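Local coordinates for petrobactin-binding protein YclQ (Bacillus subtilis subsp. subtilis str. 168, PDB 3GFV), which binds iron-free and ferric petrobactin, and the precursor 3,4-dihydroxybenzoic acid, as the solute-binding component of the YclNOPQ ABC transporter for ferric-petrobactin uptake, at residues Asp54-Gln63 with Lys71-Ser82; Glu152-Val163 with Leu281-Lys292. All blocks are in the same frame, centred on the assembly; numbering follows the deposited sequence.

Contact 1. Residues Asp54-Gln63 with Lys71-Ser82; sequences DDIVAGLPKQ and KFKDDKYADVGS
The ammonium group of K62 is gripped by several backbone carbonyls: NZ donates to Y77 O at 2.7 Å and to D74 O at 2.8 Å, with weak bonds to K73 O and F72 O and a water shared with D75. These bonds join the two edge segments of the five-stranded parallel sheet in the N-terminal lobe of this periplasmic binding protein fold, where outermost strand 78-79 runs beside strand 57-60. A lysine suits the place because its chain, extended beyond CG, carries a charge to the type I turn from D74 to Y77. On D74 O, K62 NZ and Y77 N come from opposite faces of the carbonyl plane. The parallel pairing itself is short: A78 N donates to A58 O, L60 N to A78 O and V80 N to L60 O. G59 CA lies 3.1 Å from A78 O in a CA-H...O contact, the strands coming close at this glycine. On the face of the sheet that carries L60 and D79, L60 CD2 lies 3.8 Å from Y77 CB and also touches the F72 ring, while L45 of helix 42-50 packs on L60 and F72. The Y77 ring is sandwiched, with F72 CD1 over the centre of one face and K76 CG over the opposite face, nearer the rim, and its edge meets V57 O and D54 O. At the end of strand 78-79, the carboxylate of D79, with CG anti to the backbone N (chi1 -174°), closes an Asx turn: OD1 takes G81 N at 3.1 Å on one face of its plane and K62 N at 2.9 Å on the other.

Contact 2. Residues Glu152-Val163 with Leu281-Lys292; sequences ELANIDHSIADV and LESMTQMIKEVK
I156 and I288, one from each helix, are the central knobs of the apolar packing between two long helices, whose local axes run nearly parallel, 17° apart and 10.1 Å from each other at closest approach. Helix 146-170 is the long helix running between the two lobes, the link expected of siderophore-binding periplasmic binding proteins, and helix 281-296 packs along it. The fit is knobs-into-holes in both directions. I156 enters a hole formed by L281, M284, T285 and I288; its CG2 branch lies 3.8 Å from CG of M284, a selenomethionine, while its CD1 reaches L281 CD2. I288 answers by sitting among I156, S159, I160 and V163. Its long branch, with CG1 beside the backbone N (chi1 -64°), brings CD1 to 3.7 Å from I160 CG1, and the other branch, CG2, lies against S159. Branched aliphatic residues suit these holes because each presents two arms to different neighbours. Toward the C-terminal end V163 CG2 rests against V291 CG1 and the backbone of K292. F132 of helix 128-142 covers L153 and M284, extending the apolar layer.

Polar interactions are fewer. In one of the two modelled conformers of D162, K292 NZ donates to the syn lone pair of OD2 at 2.9 Å; for the other the bond is doubtful. The lysine also pairs with E296. Within its own helix, T285 OG1 donates to L281 O at 2.8 Å while it borders the I156 knob. The chemistry implies an interface held chiefly by interlocked aliphatic shape, with an ion pair, present in one D162 conformer, at the partly exposed margin.

Following the chain from the N terminus, contact 1 closes first: segment 54-63 leads through seven residues without helix or strand to 71-82, a local loop at the edge of the N-terminal parallel sheet. The chain then completes that sheet and enters helix 146-170, which holds the first half of contact 2. It goes on to build the mixed sheet before helix 281-296 returns to 152-163, closing a loop of 117 intervening residues. The contacts therefore stand in series, neither nested nor crossed. Their centres are 26 Å apart and their nearest atoms about 6 Å apart. Helix 42-50 lies against both, linking the sheet edge to the helix pair.

Contact 1. Residues Asp54-Gln63 with Lys71-Ser82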
loop_
_atom_site.group_PDB
_atom_site.type_symbol
_atom_site.label_atom_id
_atom_site.label_comp_id
_atom_site.label_asym_id
_atom_site.label_seq_id
_atom_site.Cartn_x
_atom_site.Cartn_y
_atom_site.Cartn_z
ATOM N N ASP A 54 1.697 13.425 -13.903
ATOM C CA ASP A 54 0.260 13.651 -13.633
ATOM C C ASP A 54 -0.509 13.859 -14.948
ATOM O O ASP A 54 -1.666 13.444 -15.100
ATOM C CB ASP A 54 0.053 14.908 -12.766
ATOM C CG ASP A 54 0.504 14.734 -11.326
ATOM O OD1 ASP A 54 0.625 15.760 -10.617
ATOM O OD2 ASP A 54 0.734 13.593 -10.900
ATOM N N ASP A 55 0.147 14.511 -15.904
ATOM C CA ASP A 55 -0.515 14.919 -17.136
ATOM C C ASP A 55 -1.022 13.759 -17.979
ATOM O O ASP A 55 -1.899 13.950 -18.820
ATOM C CB ASP A 55 0.413 15.788 -17.993
ATOM C CG ASP A 55 0.591 17.173 -17.424
ATOM O OD1 ASP A 55 -0.199 17.555 -16.530
ATOM O OD2 ASP A 55 1.522 17.881 -17.870
ATOM N N ILE A 56 -0.475 12.566 -17.775
ATOM C CA ILE A 56 -0.872 11.448 -18.627
ATOM C C ILE A 56 -1.858 10.497 -17.932
ATOM O O ILE A 56 -2.212 9.443 -18.461
ATOM C CB ILE A 56 0.347 10.726 -19.273
ATOM C CG1 ILE A 56 1.354 10.269 -18.206
ATOM C CG2 ILE A 56 1.039 11.653 -20.276
ATOM C CD1 ILE A 56 0.815 9.129 -17.304
ATOM N N VAL A 57 -2.298 10.883 -16.743
ATOM C CA VAL A 57 -3.339 10.118 -16.053
ATOM C C VAL A 57 -4.702 10.549 -16.569
ATOM O O VAL A 57 -5.115 11.685 -16.341
ATOM C CB VAL A 57 -3.312 10.359 -14.542
ATOM C CG1 VAL A 57 -4.374 9.510 -13.847
ATOM C CG2 VAL A 57 -1.934 10.040 -13.984
ATOM N N ALA A 58 -5.401 9.654 -17.261
ATOM C CA ALA A 58 -6.721 9.997 -17.800
ATOM C C ALA A 58 -7.840 9.883 -16.772
ATOM O O ALA A 58 -8.853 10.593 -16.853
ATOM C CB ALA A 58 -7.043 9.137 -19.016
ATOM N N GLY A 59 -7.673 8.977 -15.817
ATOM C CA GLY A 59 -8.757 8.648 -14.901
ATOM C C GLY A 59 -8.318 7.709 -13.799
ATOM O O GLY A 59 -7.321 6.978 -13.936
ATOM N N LEU A 60 -9.072 7.732 -12.702
ATOM C CA LEU A 60 -8.784 6.911 -11.536
ATOM C C LEU A 60 -10.091 6.829 -10.740
ATOM O O LEU A 60 -10.984 7.664 -10.915
ATOM C CB LEU A 60 -7.709 7.574 -10.669
ATOM C CG LEU A 60 -8.012 9.010 -10.220
ATOM C CD1 LEU A 60 -7.825 9.129 -8.710
ATOM C CD2 LEU A 60 -7.096 9.995 -10.973
ATOM N N PRO A 61 -10.210 5.821 -9.865
ATOM C CA PRO A 61 -11.439 5.726 -9.063
ATOM C C PRO A 61 -11.389 6.707 -7.883
ATOM O O PRO A 61 -10.526 6.590 -7.026
ATOM C CB PRO A 61 -11.427 4.267 -8.594
ATOM C CG PRO A 61 -9.888 3.915 -8.575
ATOM C CD PRO A 61 -9.404 4.593 -9.824
ATOM N N LYS A 62 -12.305 7.669 -7.831
ATOM C CA LYS A 62 -12.196 8.719 -6.818
ATOM C C LYS A 62 -13.082 8.510 -5.601
ATOM O O LYS A 62 -13.168 9.393 -4.752
ATOM C CB LYS A 62 -12.499 10.091 -7.426
ATOM C CG LYS A 62 -11.543 10.505 -8.550
ATOM C CD LYS A 62 -11.831 11.930 -8.982
ATOM C CE LYS A 62 -11.128 12.265 -10.278
ATOM N NZ LYS A 62 -11.190 13.733 -10.531
ATOM N N GLN A 63 -13.745 7.362 -5.522
ATOM C CA GLN A 63 -14.698 7.116 -4.429
ATOM C C GLN A 63 -14.132 7.529 -3.071
ATOM O O GLN A 63 -14.764 8.293 -2.333
ATOM C CB GLN A 63 -15.128 5.656 -4.389
ATOM C CG GLN A 63 -16.168 5.393 -3.316
ATOM C CD GLN A 63 -16.298 3.926 -2.980
ATOM O OE1 GLN A 63 -17.400 3.372 -3.005
ATOM N NE2 GLN A 63 -15.170 3.280 -2.665
ATOM N N LYS A 71 -5.062 15.863 -4.649
ATOM C CA LYS A 71 -4.927 16.673 -5.859
ATOM C C LYS A 71 -5.707 16.041 -7.020
ATOM O O LYS A 71 -6.176 16.730 -7.919
ATOM C CB LYS A 71 -3.450 16.802 -6.233
ATOM C CG LYS A 71 -2.920 15.569 -6.941
ATOM C CD LYS A 71 -1.416 15.456 -6.806
ATOM C CE LYS A 71 -0.720 16.641 -7.427
ATOM N NZ LYS A 71 0.734 16.596 -7.135
ATOM N N PHE A 72 -5.862 14.721 -6.981
ATOM C CA PHE A 72 -6.521 14.011 -8.077
ATOM C C PHE A 72 -8.047 14.156 -8.105
ATOM O O PHE A 72 -8.709 13.612 -8.989
ATOM C CB PHE A 72 -6.067 12.546 -8.103
ATOM C CG PHE A 72 -4.636 12.385 -8.567
ATOM C CD1 PHE A 72 -4.324 12.535 -9.908
ATOM C CD2 PHE A 72 -3.618 12.107 -7.671
ATOM C CE1 PHE A 72 -3.009 12.407 -10.352
ATOM C CE2 PHE A 72 -2.308 11.980 -8.106
ATOM C CZ PHE A 72 -2.008 12.127 -9.456
ATOM N N LYS A 73 -8.596 14.919 -7.163
ATOM C CA LYS A 73 -10.020 15.261 -7.192
ATOM C C LYS A 73 -10.311 16.236 -8.336
ATOM O O LYS A 73 -11.448 16.362 -8.794
ATOM C CB LYS A 73 -10.459 15.878 -5.860
ATOM C CG LYS A 73 -10.277 14.957 -4.679
ATOM C CD LYS A 73 -10.856 15.546 -3.399
ATOM C CE LYS A 73 -10.701 14.562 -2.243
ATOM N NZ LYS A 73 -11.663 14.823 -1.133
ATOM N N ASP A 74 -9.273 16.933 -8.787
ATOM C CA ASP A 74 -9.391 17.845 -9.929
ATOM C C ASP A 74 -10.164 17.196 -11.071
ATOM O O ASP A 74 -9.911 16.051 -11.424
ATOM C CB ASP A 74 -7.992 18.263 -10.415
ATOM C CG ASP A 74 -8.025 19.462 -11.350
ATOM O OD1 ASP A 74 -8.561 19.361 -12.479
ATOM O OD2 ASP A 74 -7.484 20.513 -10.953
ATOM N N ASP A 75 -11.114 17.920 -11.651
ATOM C CA ASP A 75 -11.925 17.356 -12.721
ATOM C C ASP A 75 -11.141 17.050 -14.003
ATOM O O ASP A 75 -11.678 16.429 -14.913
ATOM C CB ASP A 75 -13.118 18.267 -13.029
ATOM C CG ASP A 75 -14.167 18.230 -11.934
ATOM O OD1 ASP A 75 -14.206 17.227 -11.193
ATOM O OD2 ASP A 75 -14.950 19.195 -11.812
ATOM N N LYS A 76 -9.880 17.478 -14.095
ATOM C CA LYS A 76 -9.105 17.138 -15.291
ATOM C C LYS A 76 -8.877 15.619 -15.321
ATOM O O LYS A 76 -8.593 15.040 -16.365
ATOM C CB LYS A 76 -7.777 17.916 -15.368
ATOM C CG LYS A 76 -6.789 17.581 -14.269
ATOM C CD LYS A 76 -5.480 18.352 -14.424
ATOM C CE LYS A 76 -4.498 17.612 -15.320
ATOM N NZ LYS A 76 -3.084 18.028 -15.065
ATOM N N TYR A 77 -9.004 14.981 -14.165
ATOM C CA TYR A 77 -8.904 13.524 -14.082
ATOM C C TYR A 77 -10.317 12.945 -14.044
ATOM O O TYR A 77 -11.129 13.354 -13.214
ATOM C CB TYR A 77 -8.151 13.120 -12.805
ATOM C CG TYR A 77 -6.820 13.823 -12.667
ATOM C CD1 TYR A 77 -5.748 13.477 -13.481
ATOM C CD2 TYR A 77 -6.640 14.846 -11.739
ATOM C CE1 TYR A 77 -4.526 14.124 -13.372
ATOM C CE2 TYR A 77 -5.418 15.501 -11.626
ATOM C CZ TYR A 77 -4.365 15.134 -12.451
ATOM O OH TYR A 77 -3.139 15.771 -12.354
ATOM N N ALA A 78 -10.621 12.012 -14.941
ATOM C CA ALA A 78 -11.947 11.394 -14.945
ATOM C C ALA A 78 -12.116 10.461 -13.759
ATOM O O ALA A 78 -11.190 9.736 -13.392
ATOM C CB ALA A 78 -12.191 10.640 -16.259
ATOM N N ASP A 79 -13.304 10.486 -13.155
ATOM C CA ASP A 79 -13.639 9.560 -12.071
ATOM C C ASP A 79 -14.157 8.253 -12.683
ATOM O O ASP A 79 -15.211 8.238 -13.334
ATOM C CB ASP A 79 -14.725 10.182 -11.188
ATOM C CG ASP A 79 -15.035 9.346 -9.954
ATOM O OD1 ASP A 79 -14.428 8.272 -9.781
ATOM O OD2 ASP A 79 -15.899 9.766 -9.161
ATOM N N VAL A 80 -13.420 7.159 -12.495
ATOM C CA VAL A 80 -13.833 5.884 -13.084
ATOM C C VAL A 80 -14.393 4.915 -12.031
ATOM O O VAL A 80 -14.355 3.701 -12.212
ATOM C CB VAL A 80 -12.679 5.225 -13.922
ATOM C CG1 VAL A 80 -12.440 5.994 -15.219
ATOM C CG2 VAL A 80 -11.386 5.131 -13.111
ATOM N N GLY A 81 -14.893 5.468 -10.923
ATOM C CA GLY A 81 -15.674 4.705 -9.952
ATOM C C GLY A 81 -14.989 4.443 -8.621
ATOM O O GLY A 81 -14.531 5.364 -7.930
ATOM N N SER A 82 -14.949 3.174 -8.235
ATOM C CA SER A 82 -14.281 2.792 -6.998
ATOM C C SER A 82 -13.348 1.628 -7.258
ATOM O O SER A 82 -13.370 1.021 -8.336
ATOM C CB SER A 82 -15.309 2.413 -5.926
ATOM O OG SER A 82 -15.839 1.136 -6.181
HETATM O O HOH W 1 -6.022 14.303 -17.359
HETATM O O HOH W 2 -13.769 14.539 -10.553
HETATM O O HOH W 3 -17.176 0.443 -3.578
#

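Contact 2. Residues Glu152-Val163 with Leu281-Lys292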
loop_
_atom_site.group_PDB
_atom_site.type_symbol
_atom_site.label_atom_id
_atom_site.label_comp_id
_atom_site.label_asym_id
_atom_site.label_seq_id
_atom_site.Cartn_x
_atom_site.Cartn_y
_atom_site.Cartn_z
ATOM N N GLU A 152 15.471 6.822 -7.068
ATOM C CA GLU A 152 14.455 6.809 -6.030
ATOM C C GLU A 152 14.454 5.483 -5.271
ATOM O O GLU A 152 14.286 5.460 -4.060
ATOM C CB GLU A 152 13.068 7.081 -6.628
ATOM C CG GLU A 152 12.919 8.491 -7.202
ATOM C CD GLU A 152 13.164 9.568 -6.155
ATOM O OE1 GLU A 152 12.647 9.430 -5.025
ATOM O OE2 GLU A 152 13.868 10.555 -6.461
ATOM N N LEU A 153 14.642 4.378 -5.985
ATOM C CA LEU A 153 14.688 3.077 -5.321
ATOM C C LEU A 153 15.916 3.025 -4.408
ATOM O O LEU A 153 15.841 2.494 -3.290
ATOM C CB LEU A 153 14.722 1.940 -6.350
ATOM C CG LEU A 153 13.377 1.705 -7.055
ATOM C CD1 LEU A 153 13.498 0.634 -8.140
ATOM C CD2 LEU A 153 12.273 1.341 -6.056
ATOM N N ALA A 154 17.039 3.570 -4.878
ATOM C CA ALA A 154 18.231 3.624 -4.045
ATOM C C ALA A 154 18.009 4.398 -2.748
ATOM O O ALA A 154 18.436 3.954 -1.672
ATOM C CB ALA A 154 19.450 4.200 -4.839
ATOM N N ASN A 155 17.348 5.549 -2.833
ATOM C CA ASN A 155 17.049 6.336 -1.638
ATOM C C ASN A 155 16.138 5.577 -0.690
ATOM O O ASN A 155 16.321 5.620 0.525
ATOM C CB ASN A 155 16.373 7.657 -1.988
ATOM C CG ASN A 155 17.281 8.592 -2.729
ATOM O OD1 ASN A 155 18.515 8.506 -2.625
ATOM N ND2 ASN A 155 16.683 9.506 -3.493
ATOM N N ILE A 156 15.141 4.903 -1.250
ATOM C CA ILE A 156 14.254 4.079 -0.445
ATOM C C ILE A 156 15.021 2.933 0.253
ATOM O O ILE A 156 14.818 2.674 1.446
ATOM C CB ILE A 156 13.081 3.587 -1.298
ATOM C CG1 ILE A 156 12.117 4.754 -1.505
ATOM C CG2 ILE A 156 12.375 2.398 -0.629
ATOM C CD1 ILE A 156 11.025 4.489 -2.541
ATOM N N ASP A 157 15.939 2.288 -0.467
ATOM C CA ASP A 157 16.741 1.228 0.151
ATOM C C ASP A 157 17.538 1.770 1.333
ATOM O O ASP A 157 17.679 1.099 2.362
ATOM C CB ASP A 157 17.684 0.575 -0.858
ATOM C CG ASP A 157 16.983 -0.451 -1.736
ATOM O OD1 ASP A 157 15.829 -0.838 -1.434
ATOM O OD2 ASP A 157 17.601 -0.882 -2.728
ATOM N N HIS A 158 18.056 2.985 1.183
ATOM C CA HIS A 158 18.824 3.638 2.245
ATOM C C HIS A 158 17.941 3.931 3.453
ATOM O O HIS A 158 18.367 3.757 4.600
ATOM C CB HIS A 158 19.444 4.940 1.728
ATOM C CG HIS A 158 20.170 5.732 2.774
ATOM N ND1 HIS A 158 21.545 5.723 2.895
ATOM C CD2 HIS A 158 19.713 6.569 3.735
ATOM C CE1 HIS A 158 21.902 6.516 3.890
ATOM N NE2 HIS A 158 20.809 7.038 4.420
ATOM N N SER A 159 16.728 4.410 3.189
ATOM C CA SER A 159 15.753 4.704 4.253
ATOM C C SER A 159 15.321 3.425 4.933
ATOM O O SER A 159 15.154 3.382 6.161
ATOM C CB SER A 159 14.520 5.409 3.685
ATOM O OG SER A 159 14.870 6.689 3.174
ATOM N N ILE A 160 15.139 2.369 4.146
ATOM C CA ILE A 160 14.774 1.061 4.714
ATOM C C ILE A 160 15.891 0.515 5.620
ATOM O O ILE A 160 15.623 0.009 6.724
ATOM C CB ILE A 160 14.440 0.046 3.598
ATOM C CG1 ILE A 160 13.062 0.363 2.997
ATOM C CG2 ILE A 160 14.422 -1.383 4.128
ATOM C CD1 ILE A 160 12.747 -0.462 1.775
ATOM N N ALA A 161 17.137 0.618 5.159
ATOM C CA ALA A 161 18.263 0.184 6.002
ATOM C C ALA A 161 18.291 0.940 7.326
ATOM O O ALA A 161 18.556 0.354 8.394
ATOM C CB ALA A 161 19.581 0.337 5.284
ATOM N N ASP A 162 18.020 2.240 7.261
ATOM C CA ASP A 162 17.999 3.088 8.450
ATOM C C ASP A 162 16.889 2.698 9.453
ATOM O O ASP A 162 17.125 2.664 10.667
ATOM C CB ASP A 162 17.879 4.563 8.035
ATOM C CG ASP A 162 17.689 5.495 9.223
ATOM O OD1 ASP A 162 18.656 5.692 9.996
ATOM O OD2 ASP A 162 16.572 6.040 9.375
ATOM N N VAL A 163 15.684 2.412 8.966
ATOM C CA VAL A 163 14.607 2.031 9.881
ATOM C C VAL A 163 14.855 0.636 10.451
ATOM O O VAL A 163 14.589 0.374 11.627
ATOM C CB VAL A 163 13.192 2.131 9.255
ATOM C CG1 VAL A 163 12.980 1.051 8.212
ATOM C CG2 VAL A 163 12.101 2.019 10.361
ATOM N N LEU A 281 6.204 4.825 -4.962
ATOM C CA LEU A 281 7.359 5.560 -4.445
ATOM C C LEU A 281 6.963 6.525 -3.320
ATOM O O LEU A 281 7.687 6.682 -2.349
ATOM C CB LEU A 281 8.069 6.329 -5.563
ATOM C CG LEU A 281 8.619 5.491 -6.721
ATOM C CD1 LEU A 281 9.216 6.425 -7.780
ATOM C CD2 LEU A 281 9.655 4.446 -6.268
ATOM N N GLU A 282 5.807 7.167 -3.436
ATOM C CA GLU A 282 5.420 8.132 -2.412
ATOM C C GLU A 282 4.876 7.435 -1.175
ATOM O O GLU A 282 5.254 7.764 -0.052
ATOM C CB GLU A 282 4.379 9.112 -2.942
ATOM C CG GLU A 282 4.888 9.876 -4.159
ATOM C CD GLU A 282 3.932 10.923 -4.698
ATOM O OE1 GLU A 282 2.745 10.899 -4.344
ATOM O OE2 GLU A 282 4.400 11.781 -5.500
ATOM N N SER A 283 3.985 6.470 -1.384
ATOM C CA SER A 283 3.389 5.776 -0.246
ATOM C C SER A 283 4.469 5.035 0.551
ATOM O O SER A 283 4.445 5.053 1.781
ATOM C CB SER A 283 2.226 4.854 -0.662
ATOM O OG SER A 283 2.523 4.065 -1.801
HETATM N N MSE A 284 5.445 4.432 -0.135
HETATM C CA MSE A 284 6.500 3.716 0.584
HETATM C C MSE A 284 7.302 4.713 1.430
HETATM O O MSE A 284 7.633 4.452 2.595
HETATM C CB MSE A 284 7.405 2.977 -0.395
HETATM C CG MSE A 284 8.681 2.431 0.203
HETATM SE SE MSE A 284 8.419 1.045 1.587
HETATM C CE MSE A 284 8.276 -0.539 0.480
ATOM N N THR A 285 7.646 5.841 0.822
ATOM C CA THR A 285 8.411 6.872 1.516
ATOM C C THR A 285 7.699 7.313 2.789
ATOM O O THR A 285 8.310 7.402 3.861
ATOM C CB THR A 285 8.678 8.059 0.600
ATOM O OG1 THR A 285 9.538 7.622 -0.460
ATOM C CG2 THR A 285 9.361 9.160 1.369
ATOM N N GLN A 286 6.402 7.552 2.658
ATOM C CA GLN A 286 5.579 7.929 3.791
ATOM C C GLN A 286 5.573 6.838 4.855
ATOM O O GLN A 286 5.747 7.122 6.048
ATOM C CB GLN A 286 4.142 8.196 3.351
ATOM C CG GLN A 286 3.285 8.631 4.532
ATOM C CD GLN A 286 1.818 8.741 4.187
ATOM O OE1 GLN A 286 1.435 9.339 3.173
ATOM N NE2 GLN A 286 0.986 8.164 5.037
HETATM N N MSE A 287 5.368 5.603 4.409
HETATM C CA MSE A 287 5.196 4.469 5.311
HETATM C C MSE A 287 6.459 4.229 6.121
HETATM O O MSE A 287 6.391 3.985 7.354
HETATM C CB MSE A 287 4.753 3.203 4.562
HETATM C CG MSE A 287 3.313 3.305 4.036
HETATM SE SE MSE A 287 3.000 2.093 2.534
HETATM C CE MSE A 287 2.934 0.463 3.482
ATOM N N ILE A 288 7.601 4.306 5.464
ATOM C CA ILE A 288 8.862 4.175 6.203
ATOM C C ILE A 288 8.934 5.219 7.310
ATOM O O ILE A 288 9.234 4.905 8.473
ATOM C CB ILE A 288 10.071 4.295 5.270
ATOM C CG1 ILE A 288 10.082 3.132 4.271
ATOM C CG2 ILE A 288 11.413 4.362 6.079
ATOM C CD1 ILE A 288 10.965 3.414 3.045
ATOM N N LYS A 289 8.643 6.468 6.963
ATOM C CA LYS A 289 8.768 7.565 7.915
ATOM C C LYS A 289 7.805 7.433 9.094
ATOM O O LYS A 289 8.164 7.741 10.234
ATOM C CB LYS A 289 8.558 8.913 7.222
ATOM C CG LYS A 289 8.528 10.097 8.190
ATOM C CD LYS A 289 8.172 11.412 7.492
ATOM C CE LYS A 289 7.837 12.512 8.506
ATOM N NZ LYS A 289 8.914 12.671 9.530
ATOM N N GLU A 290 6.584 6.972 8.831
ATOM C CA GLU A 290 5.654 6.745 9.931
ATOM C C GLU A 290 6.194 5.707 10.918
ATOM O O GLU A 290 6.070 5.879 12.137
ATOM C CB GLU A 290 4.286 6.257 9.432
ATOM C CG GLU A 290 3.524 7.260 8.588
ATOM C CD GLU A 290 2.195 6.667 8.135
ATOM O OE1 GLU A 290 1.286 6.608 8.957
ATOM O OE2 GLU A 290 2.072 6.239 6.976
ATOM N N VAL A 291 6.757 4.621 10.396
ATOM C CA VAL A 291 7.286 3.556 11.251
ATOM C C VAL A 291 8.523 4.050 12.025
ATOM O O VAL A 291 8.635 3.846 13.252
ATOM C CB VAL A 291 7.566 2.257 10.440
ATOM C CG1 VAL A 291 8.242 1.194 11.302
ATOM C CG2 VAL A 291 6.243 1.682 9.894
ATOM N N LYS A 292 9.416 4.717 11.310
ATOM C CA LYS A 292 10.657 5.249 11.896
ATOM C C LYS A 292 10.309 6.231 13.009
ATOM O O LYS A 292 10.854 6.153 14.114
ATOM C CB LYS A 292 11.495 5.939 10.819
ATOM C CG LYS A 292 12.772 6.646 11.338
ATOM C CD LYS A 292 13.413 7.472 10.209
ATOM C CE LYS A 292 14.393 8.533 10.718
ATOM N NZ LYS A 292 15.544 7.895 11.411
HETATM O O HOH W 4 10.077 8.288 -3.534
#